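Local coordinates for beta-glycosidase (Bacteroides caccae, PDB 6T2R), which hydrolyses mucin O-glycans from within the chain as an endo-acting beta-galactosidase of glycoside hydrolase family 16, helping gut bacteria to begin mucin breakdown, at residues S62-C67 against Q91-G96; Q158-H163 against L199-N204; H176-P181 against K206-Y211. All blocks are in the same frame, centred on the assembly; numbering follows the deposited sequence.

Contact 1 (S62-C67 against Q91-G96); sequences SFDDRC and QYLTGG
Leu93 and Cys67 meet through the base of one side chain and the end of the other: Cys67 SG rests 3.7 Å from Leu93 CB. The sulfur is placed there by a chi1 of -70°, which sets it beside the backbone N of Cys67 and anti to its carbonyl carbon. One bond back, Cys67 CB lies against the main chain of the strand, 3.6 Å from Gly95 N, and Cys67 CA is 4.6 Å from Gly95 CA. The two methyls of Leu93 spread over different parts of the loop. CD2 approaches Ser62 CB at 4.0 Å, while CD1 lies 4.1 Å from Asp64 OD2 and beside the end of Arg66, so that one methyl of the leucine borders a charged pair. That pair is held within 62-67 itself. Arg66 grips Asp64 side-on, NE to OD1 and NH2 to OD2, both bonds lying almost in the guanidinium plane but reaching the carboxylate from above its own plane. The same OD1 also accepts from Arg66 N at 2.9 Å, closing an Asx turn. Two residues earlier an ST turn does similar work: the hydroxyl of Ser62 stands anti to the backbone N (chi1 169°) and accepts from Asp64 N at 2.9 Å. The two turns, which share Asp64, probably help to hold the shape of the loop beside Leu93. A sulfate ion, probably from the crystallisation liquor, lies about 3 Å from the Leu93 side chain. Arg66 has a second acidic partner in Asp83, and Thr94, whose side chain starts away from the loop, is bonded to Thr60. In the fold, the loop leading into strand 68-71 lies across strand 92-98, and Ile80 of the adjoining strand 74-81 touches Leu93, Cys67 and Arg66.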
loop_
_atom_site.group_PDB
_atom_site.type_symbol
_atom_site.label_atom_id
_atom_site.label_comp_id
_atom_site.label_asym_id
_atom_site.label_seq_id
_atom_site.Cartn_x
_atom_site.Cartn_y
_atom_site.Cartn_z
ATOM N N SER A 62 10.603 -8.765 -8.196
ATOM C CA SER A 62 11.375 -9.117 -9.427
ATOM C C SER A 62 11.461 -7.925 -10.373
ATOM O O SER A 62 10.477 -7.149 -10.453
ATOM C CB SER A 62 10.757 -10.285 -10.107
ATOM O OG SER A 62 11.307 -10.492 -11.384
ATOM N N PHE A 63 12.583 -7.816 -11.087
ATOM C CA PHE A 63 12.780 -6.827 -12.181
ATOM C C PHE A 63 12.303 -7.425 -13.511
ATOM O O PHE A 63 12.274 -6.719 -14.501
ATOM C CB PHE A 63 14.231 -6.347 -12.244
ATOM C CG PHE A 63 14.652 -5.495 -11.071
ATOM C CD1 PHE A 63 13.716 -4.896 -10.238
ATOM C CD2 PHE A 63 15.992 -5.292 -10.798
ATOM C CE1 PHE A 63 14.117 -4.124 -9.161
ATOM C CE2 PHE A 63 16.387 -4.507 -9.726
ATOM C CZ PHE A 63 15.450 -3.922 -8.913
ATOM N N ASP A 64 11.815 -8.660 -13.510
ATOM C CA ASP A 64 11.347 -9.348 -14.744
ATOM C C ASP A 64 10.205 -8.566 -15.399
ATOM O O ASP A 64 9.149 -8.401 -14.757
ATOM C CB ASP A 64 10.883 -10.785 -14.465
ATOM C CG ASP A 64 10.920 -11.595 -15.737
ATOM O OD1 ASP A 64 10.388 -11.092 -16.767
ATOM O OD2 ASP A 64 11.531 -12.685 -15.709
ATOM N N ASP A 65 10.364 -8.226 -16.681
ATOM C CA ASP A 65 9.363 -7.469 -17.478
ATOM C C ASP A 65 8.031 -8.217 -17.521
ATOM O O ASP A 65 6.983 -7.586 -17.702
ATOM C CB ASP A 65 9.872 -7.193 -18.887
ATOM C CG ASP A 65 10.934 -6.125 -18.918
ATOM O OD1 ASP A 65 10.942 -5.287 -18.000
ATOM O OD2 ASP A 65 11.743 -6.134 -19.864
ATOM N N ARG A 66 8.048 -9.514 -17.331
ATOM C CA ARG A 66 6.799 -10.305 -17.380
ATOM C C ARG A 66 5.943 -10.033 -16.140
ATOM O O ARG A 66 4.838 -10.600 -16.073
ATOM C CB ARG A 66 7.125 -11.786 -17.533
ATOM C CG ARG A 66 7.663 -12.162 -18.911
ATOM C CD ARG A 66 8.136 -13.601 -18.935
ATOM N NE ARG A 66 9.175 -13.746 -17.927
ATOM C CZ ARG A 66 9.682 -14.897 -17.457
ATOM N NH1 ARG A 66 9.260 -16.076 -17.894
ATOM N NH2 ARG A 66 10.630 -14.867 -16.534
ATOM N N CYS A 67 6.412 -9.222 -15.189
ATOM C CA CYS A 67 5.641 -8.932 -13.952
ATOM C C CYS A 67 4.938 -7.560 -14.047
ATOM O O CYS A 67 4.219 -7.173 -13.109
ATOM C CB CYS A 67 6.558 -9.025 -12.741
ATOM S SG CYS A 67 7.093 -10.719 -12.375
ATOM N N GLN A 91 10.345 -19.463 -6.234
ATOM C CA GLN A 91 9.341 -20.310 -6.914
ATOM C C GLN A 91 8.396 -19.437 -7.743
ATOM O O GLN A 91 7.963 -19.889 -8.802
ATOM C CB GLN A 91 8.602 -21.070 -5.827
ATOM C CG GLN A 91 7.734 -22.203 -6.331
ATOM C CD GLN A 91 7.373 -23.056 -5.134
ATOM O OE1 GLN A 91 7.846 -22.822 -4.022
ATOM N NE2 GLN A 91 6.532 -24.053 -5.341
ATOM N N TYR A 92 8.122 -18.216 -7.280
ATOM C CA TYR A 92 7.158 -17.280 -7.904
ATOM C C TYR A 92 7.791 -15.898 -7.988
ATOM O O TYR A 92 8.638 -15.574 -7.131
ATOM C CB TYR A 92 5.871 -17.244 -7.092
ATOM C CG TYR A 92 5.250 -18.595 -6.916
ATOM C CD1 TYR A 92 4.500 -19.151 -7.928
ATOM C CD2 TYR A 92 5.379 -19.311 -5.740
ATOM C CE1 TYR A 92 3.913 -20.399 -7.802
ATOM C CE2 TYR A 92 4.778 -20.554 -5.586
ATOM C CZ TYR A 92 4.069 -21.114 -6.634
ATOM O OH TYR A 92 3.453 -22.335 -6.537
ATOM N N LEU A 93 7.403 -15.144 -9.014
ATOM C CA LEU A 93 7.870 -13.765 -9.313
ATOM C C LEU A 93 6.674 -12.799 -9.263
ATOM O O LEU A 93 5.607 -13.118 -9.883
ATOM C CB LEU A 93 8.506 -13.736 -10.697
ATOM C CG LEU A 93 9.705 -14.653 -10.876
ATOM C CD1 LEU A 93 10.224 -14.555 -12.306
ATOM C CD2 LEU A 93 10.805 -14.312 -9.864
ATOM N N THR A 94 6.825 -11.666 -8.566
ATOM C CA THR A 94 5.753 -10.645 -8.482
ATOM C C THR A 94 6.335 -9.286 -8.849
ATOM O O THR A 94 7.558 -9.073 -8.652
ATOM C CB THR A 94 5.081 -10.599 -7.099
ATOM O OG1 THR A 94 6.085 -10.246 -6.136
ATOM C CG2 THR A 94 4.381 -11.894 -6.749
ATOM N N GLY A 95 5.479 -8.429 -9.399
ATOM C CA GLY A 95 5.818 -7.030 -9.721
ATOM C C GLY A 95 5.336 -6.113 -8.612
ATOM O O GLY A 95 4.278 -6.414 -7.993
ATOM N N GLY A 96 6.111 -5.062 -8.352
ATOM C CA GLY A 96 5.828 -4.006 -7.371
ATOM C C GLY A 96 6.545 -2.721 -7.737
ATOM O O GLY A 96 7.629 -2.797 -8.352
#

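Contact 2 (Q158-H163 against L199-N204); sequences QTVHSH and LVFHVN
Leu199 opens the contact by setting its CD1 methyl 3.7 Å from Val160 CG1, two branches meeting at a slant. Phe201 brings the next side chain in. Val160 CG1 comes to the edge of the Phe201 ring, near the ring plane and 3.8 Å from CZ, and Gln158 CB lies 3.7 Å from Phe201 CD1. Gln158 and Phe201 run past each other in opposite directions, which carries the glutamine amide back to the root of the phenylalanine, where Gln158 OE1 is 3.4 Å from Phe201 CB. The contact lies between the two facing layers of the family 16 beta-sandwich jelly roll: the strands are roughly antiparallel, 154° between their directions, with a closest axis approach of 8.6 Å, and the Phe201 ring also meets that of Phe209 in the adjacent strand, the planes almost parallel. At His202 it is the backbone that matters, since its side chain starts away from 158-163. Gln158 NE2 donates to His202 O at 3.2 Å, coming from well above the carbonyl plane. The extended glutamine chain (chi2 -176°) gives the amide this span; NE2 also donates to Ile146 O, and OE1 accepts from Asn208 ND2, so both ends of a buried amide are engaged. Val203 finishes the contact with CG2, 3.6 Å from Gln158 OE1.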
loop_
_atom_site.group_PDB
_atom_site.type_symbol
_atom_site.label_atom_id
_atom_site.label_comp_id
_atom_site.label_asym_id
_atom_site.label_seq_id
_atom_site.Cartn_x
_atom_site.Cartn_y
_atom_site.Cartn_z
ATOM N N GLN A 158 -7.307 -3.567 6.365
ATOM C CA GLN A 158 -6.537 -2.328 6.575
ATOM C C GLN A 158 -5.927 -2.410 7.987
ATOM O O GLN A 158 -6.638 -2.876 8.923
ATOM C CB GLN A 158 -7.465 -1.146 6.305
ATOM C CG GLN A 158 -8.004 -1.129 4.865
ATOM C CD GLN A 158 -8.834 0.104 4.583
ATOM O OE1 GLN A 158 -9.927 0.260 5.146
ATOM N NE2 GLN A 158 -8.314 0.995 3.743
ATOM N N THR A 159 -4.652 -2.029 8.144
ATOM C CA THR A 159 -3.854 -2.336 9.362
ATOM C C THR A 159 -2.738 -1.319 9.566
ATOM O O THR A 159 -2.325 -0.703 8.584
ATOM C CB THR A 159 -3.186 -3.707 9.282
ATOM O OG1 THR A 159 -4.066 -4.612 8.633
ATOM C CG2 THR A 159 -2.873 -4.260 10.652
ATOM N N VAL A 160 -2.328 -1.128 10.820
ATOM C CA VAL A 160 -1.092 -0.384 11.196
ATOM C C VAL A 160 -0.227 -1.371 11.961
ATOM O O VAL A 160 -0.778 -2.255 12.631
ATOM C CB VAL A 160 -1.318 0.916 12.008
ATOM C CG1 VAL A 160 -2.242 1.875 11.291
ATOM C CG2 VAL A 160 -1.859 0.674 13.413
ATOM N N HIS A 161 1.077 -1.205 11.849
ATOM C CA HIS A 161 2.083 -1.893 12.696
ATOM C C HIS A 161 3.033 -0.842 13.260
ATOM O O HIS A 161 3.338 0.168 12.529
ATOM C CB HIS A 161 2.837 -2.921 11.852
ATOM C CG HIS A 161 1.908 -3.802 11.132
ATOM N ND1 HIS A 161 1.384 -4.910 11.724
ATOM C CD2 HIS A 161 1.368 -3.714 9.900
ATOM C CE1 HIS A 161 0.584 -5.510 10.861
ATOM N NE2 HIS A 161 0.541 -4.786 9.757
ATOM N N SER A 162 3.521 -1.080 14.468
ATOM C CA SER A 162 4.445 -0.165 15.165
ATOM C C SER A 162 5.271 -0.928 16.199
ATOM O O SER A 162 4.991 -2.073 16.448
ATOM C CB SER A 162 3.642 0.911 15.845
ATOM O OG SER A 162 2.835 0.369 16.893
ATOM N N HIS A 163 6.143 -0.225 16.909
ATOM C CA HIS A 163 6.806 -0.738 18.140
ATOM C C HIS A 163 5.730 -1.215 19.114
ATOM O O HIS A 163 5.888 -2.253 19.744
ATOM C CB HIS A 163 7.663 0.366 18.733
ATOM C CG HIS A 163 8.207 0.092 20.080
ATOM N ND1 HIS A 163 9.240 -0.781 20.267
ATOM C CD2 HIS A 163 7.862 0.580 21.297
ATOM C CE1 HIS A 163 9.533 -0.792 21.553
ATOM N NE2 HIS A 163 8.695 0.018 22.212
ATOM N N LEU A 199 -5.348 8.011 12.422
ATOM C CA LEU A 199 -5.451 7.588 11.013
ATOM C C LEU A 199 -6.895 7.130 10.790
ATOM O O LEU A 199 -7.422 6.479 11.692
ATOM C CB LEU A 199 -4.466 6.459 10.707
ATOM C CG LEU A 199 -2.987 6.700 11.011
ATOM C CD1 LEU A 199 -2.151 5.530 10.467
ATOM C CD2 LEU A 199 -2.488 8.036 10.465
ATOM N N VAL A 200 -7.494 7.450 9.639
ATOM C CA VAL A 200 -8.862 6.978 9.263
ATOM C C VAL A 200 -8.776 6.252 7.918
ATOM O O VAL A 200 -8.332 6.890 6.943
ATOM C CB VAL A 200 -9.873 8.128 9.168
ATOM C CG1 VAL A 200 -11.261 7.581 8.891
ATOM C CG2 VAL A 200 -9.856 9.031 10.408
ATOM N N PHE A 201 -9.188 4.976 7.905
ATOM C CA PHE A 201 -9.150 4.060 6.735
ATOM C C PHE A 201 -10.517 4.023 6.065
ATOM O O PHE A 201 -11.518 3.947 6.771
ATOM C CB PHE A 201 -8.726 2.666 7.175
ATOM C CG PHE A 201 -7.281 2.586 7.605
ATOM C CD1 PHE A 201 -6.259 2.345 6.687
ATOM C CD2 PHE A 201 -6.938 2.752 8.930
ATOM C CE1 PHE A 201 -4.929 2.276 7.092
ATOM C CE2 PHE A 201 -5.612 2.673 9.336
ATOM C CZ PHE A 201 -4.613 2.422 8.430
ATOM N N HIS A 202 -10.527 4.089 4.742
ATOM C CA HIS A 202 -11.745 4.093 3.909
ATOM C C HIS A 202 -11.544 3.074 2.803
ATOM O O HIS A 202 -10.404 2.901 2.351
ATOM C CB HIS A 202 -12.036 5.482 3.309
ATOM C CG HIS A 202 -12.326 6.534 4.321
ATOM N ND1 HIS A 202 -11.359 7.419 4.760
ATOM C CD2 HIS A 202 -13.459 6.818 5.013
ATOM C CE1 HIS A 202 -11.902 8.235 5.652
ATOM N NE2 HIS A 202 -13.198 7.870 5.841
ATOM N N VAL A 203 -12.633 2.399 2.455
ATOM C CA VAL A 203 -12.822 1.677 1.171
ATOM C C VAL A 203 -14.069 2.281 0.500
ATOM O O VAL A 203 -15.115 2.370 1.188
ATOM C CB VAL A 203 -12.947 0.166 1.433
ATOM C CG1 VAL A 203 -13.257 -0.584 0.173
ATOM C CG2 VAL A 203 -11.686 -0.388 2.074
ATOM N N ASN A 204 -13.936 2.723 -0.758
ATOM C CA ASN A 204 -14.976 3.445 -1.540
ATOM C C ASN A 204 -15.604 4.573 -0.714
ATOM O O ASN A 204 -16.787 4.744 -0.817
ATOM C CB ASN A 204 -16.021 2.437 -2.043
ATOM C CG ASN A 204 -15.352 1.334 -2.836
ATOM O OD1 ASN A 204 -14.434 1.615 -3.598
ATOM N ND2 ASN A 204 -15.746 0.089 -2.636
#

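Contact 3 (H176-P181 against K206-Y211); sequences HGNTIP and KRNFVY
Strands 177-181 and 206-211 run almost exactly antiparallel, 175° between their directions, with axes 6.8 Å apart at closest. They belong to facing layers of the family 16 beta sandwich, and side chains reach from one layer to the side chains and backbone of the other in a contact near the surface. Asn208 and Phe209 lie at a classic beta bulge, both opposite Phe201 of the next strand, and the bulge lets two successive side chains point at 177-181. Asn208 and Asn178 use theirs as a reciprocal pair. Asn208 ND2 donates to the backbone carbonyl Asn178 O at 2.9 Å, from above the carbonyl plane, and Asn178 ND2 returns a bond of 2.9 Å to Asn208 OD1, arriving nearly along the C=O axis. The two amide planes are turned 41° against each other, and each acceptor is somewhat tilted from its donor's amide plane. In Asn208 CG stands anti to the backbone N (chi1 -177°), which sends the amide straight across to its partner. Phe209 contributes a ring face: the Gly177-Asn178 peptide bond lies over it, Gly177 C and Asn178 N both displaced toward the rim, while Asn178 CB packs on CD1 at 3.8 Å. Glycine at 177 brings its backbone down on the ring, with CA 3.6 Å from Phe209 CZ. Beyond it Tyr211 turns its CE1 to His176 CA at 3.7 Å; the side chain of His176 starts away, and its ND1 bonds to Val160 O. At the other end Ile180 slides past Asn208 in the opposite sense, its CG2 methyl 3.5 Å from Asn208 ND2, and its CD1 methyl reaches 3.9 Å from Lys206 CG, where the aliphatic base of the lysine touches before the chain bends away.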
loop_
_atom_site.group_PDB
_atom_site.type_symbol
_atom_site.label_atom_id
_atom_site.label_comp_id
_atom_site.label_asym_id
_atom_site.label_seq_id
_atom_site.Cartn_x
_atom_site.Cartn_y
_atom_site.Cartn_z
ATOM N N HIS A 176 -5.682 -2.494 16.055
ATOM C CA HIS A 176 -4.681 -2.038 15.067
ATOM C C HIS A 176 -5.110 -2.353 13.630
ATOM O O HIS A 176 -4.406 -1.882 12.694
ATOM C CB HIS A 176 -3.319 -2.646 15.394
ATOM C CG HIS A 176 -3.160 -4.058 14.948
ATOM N ND1 HIS A 176 -2.135 -4.446 14.129
ATOM C CD2 HIS A 176 -3.879 -5.167 15.214
ATOM C CE1 HIS A 176 -2.242 -5.739 13.911
ATOM N NE2 HIS A 176 -3.294 -6.201 14.557
ATOM N N GLY A 177 -6.203 -3.086 13.447
ATOM C CA GLY A 177 -6.660 -3.501 12.109
ATOM C C GLY A 177 -8.138 -3.845 12.048
ATOM O O GLY A 177 -8.753 -4.043 13.077
ATOM N N ASN A 178 -8.705 -3.835 10.853
ATOM C CA ASN A 178 -10.109 -4.248 10.650
ATOM C C ASN A 178 -10.307 -4.615 9.180
ATOM O O ASN A 178 -9.688 -3.992 8.309
ATOM C CB ASN A 178 -11.066 -3.137 11.105
ATOM C CG ASN A 178 -12.443 -3.667 11.434
ATOM O OD1 ASN A 178 -12.538 -4.666 12.102
ATOM N ND2 ASN A 178 -13.495 -3.008 10.973
ATOM N N THR A 179 -11.214 -5.547 8.922
ATOM C CA THR A 179 -11.648 -5.941 7.567
ATOM C C THR A 179 -12.923 -5.205 7.199
ATOM O O THR A 179 -13.637 -4.741 8.073
ATOM C CB THR A 179 -11.871 -7.449 7.438
ATOM O OG1 THR A 179 -12.976 -7.724 8.285
ATOM C CG2 THR A 179 -10.670 -8.270 7.819
ATOM N N ILE A 180 -13.115 -5.036 5.906
ATOM C CA ILE A 180 -14.317 -4.428 5.301
ATOM C C ILE A 180 -14.549 -5.128 3.961
ATOM O O ILE A 180 -13.601 -5.556 3.296
ATOM C CB ILE A 180 -14.151 -2.900 5.205
ATOM C CG1 ILE A 180 -15.428 -2.231 4.701
ATOM C CG2 ILE A 180 -12.938 -2.503 4.376
ATOM C CD1 ILE A 180 -15.593 -0.812 5.155
ATOM N N PRO A 181 -15.814 -5.398 3.594
ATOM C CA PRO A 181 -16.108 -6.051 2.325
ATOM C C PRO A 181 -15.746 -5.128 1.163
ATOM O O PRO A 181 -15.830 -3.898 1.339
ATOM C CB PRO A 181 -17.631 -6.331 2.342
ATOM C CG PRO A 181 -18.039 -6.154 3.807
ATOM C CD PRO A 181 -17.026 -5.191 4.403
ATOM N N LYS A 206 -16.465 4.714 2.348
ATOM C CA LYS A 206 -16.964 4.139 3.610
ATOM C C LYS A 206 -15.804 4.052 4.618
ATOM O O LYS A 206 -14.730 3.549 4.278
ATOM C CB LYS A 206 -17.601 2.785 3.293
ATOM C CG LYS A 206 -18.221 2.034 4.468
ATOM C CD LYS A 206 -19.690 2.338 4.774
ATOM C CE LYS A 206 -19.916 2.991 6.129
ATOM N NZ LYS A 206 -21.238 3.666 6.217
ATOM N N ARG A 207 -16.018 4.533 5.839
ATOM C CA ARG A 207 -15.040 4.433 6.944
ATOM C C ARG A 207 -14.978 2.971 7.379
ATOM O O ARG A 207 -16.028 2.418 7.708
ATOM C CB ARG A 207 -15.431 5.328 8.127
ATOM C CG ARG A 207 -14.612 5.047 9.389
ATOM C CD ARG A 207 -14.600 6.133 10.466
ATOM N NE ARG A 207 -15.830 6.913 10.572
ATOM C CZ ARG A 207 -16.966 6.477 11.097
ATOM N NH1 ARG A 207 -17.041 5.247 11.584
ATOM N NH2 ARG A 207 -18.022 7.276 11.125
ATOM N N ASN A 208 -13.779 2.396 7.395
ATOM C CA ASN A 208 -13.478 1.040 7.910
ATOM C C ASN A 208 -13.256 1.188 9.419
ATOM O O ASN A 208 -14.001 0.612 10.189
ATOM C CB ASN A 208 -12.276 0.392 7.208
ATOM C CG ASN A 208 -12.005 -1.026 7.686
ATOM O OD1 ASN A 208 -12.669 -1.487 8.596
ATOM N ND2 ASN A 208 -11.011 -1.710 7.132
ATOM N N PHE A 209 -12.220 1.901 9.821
ATOM C CA PHE A 209 -11.882 2.040 11.247
ATOM C C PHE A 209 -10.927 3.204 11.400
ATOM O O PHE A 209 -10.418 3.697 10.353
ATOM C CB PHE A 209 -11.301 0.754 11.829
ATOM C CG PHE A 209 -9.822 0.554 11.636
ATOM C CD1 PHE A 209 -9.317 0.148 10.412
ATOM C CD2 PHE A 209 -8.954 0.641 12.708
ATOM C CE1 PHE A 209 -7.967 -0.107 10.265
ATOM C CE2 PHE A 209 -7.592 0.392 12.560
ATOM C CZ PHE A 209 -7.100 0.021 11.334
ATOM N N VAL A 210 -10.772 3.619 12.663
ATOM C CA VAL A 210 -9.916 4.752 13.103
ATOM C C VAL A 210 -8.787 4.123 13.925
ATOM O O VAL A 210 -9.076 3.301 14.768
ATOM C CB VAL A 210 -10.723 5.804 13.906
ATOM C CG1 VAL A 210 -9.854 6.951 14.416
ATOM C CG2 VAL A 210 -11.894 6.365 13.119
ATOM N N TYR A 211 -7.537 4.464 13.664
ATOM C CA TYR A 211 -6.443 4.147 14.603
ATOM C C TYR A 211 -6.103 5.426 15.348
ATOM O O TYR A 211 -5.578 6.351 14.738
ATOM C CB TYR A 211 -5.202 3.554 13.941
ATOM C CG TYR A 211 -4.290 2.955 14.976
ATOM C CD1 TYR A 211 -4.618 1.747 15.571
ATOM C CD2 TYR A 211 -3.179 3.636 15.438
ATOM C CE1 TYR A 211 -3.808 1.194 16.550
ATOM C CE2 TYR A 211 -2.367 3.112 16.432
ATOM C CZ TYR A 211 -2.678 1.874 16.989
ATOM O OH TYR A 211 -1.899 1.307 17.968
#

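Contacts 2 and 3 are two cuts through one packing interface: strands 155-161 and 177-181 are neighbours, as are 198-203 and 206-212, and the contact centres lie only 7 Å apart. Contact 2 is the buried one, where a hydrogen-bonded glutamine amide packs beside aromatic and aliphatic side chains; contact 3 lies nearer the surface and relies on paired asparagines and a ring face against a peptide. Probable backbone hydrogen bonds, such as Asn208 N to Phe201 O, tie them together. Contact 1 stands apart, its centre 27 Å from that of contact 2, across the chain's centre. Although mostly buried, it packs a loop onto a strand; its Asp64-Arg66 salt bridge lies within the loop, while Arg66 also reaches Asp83.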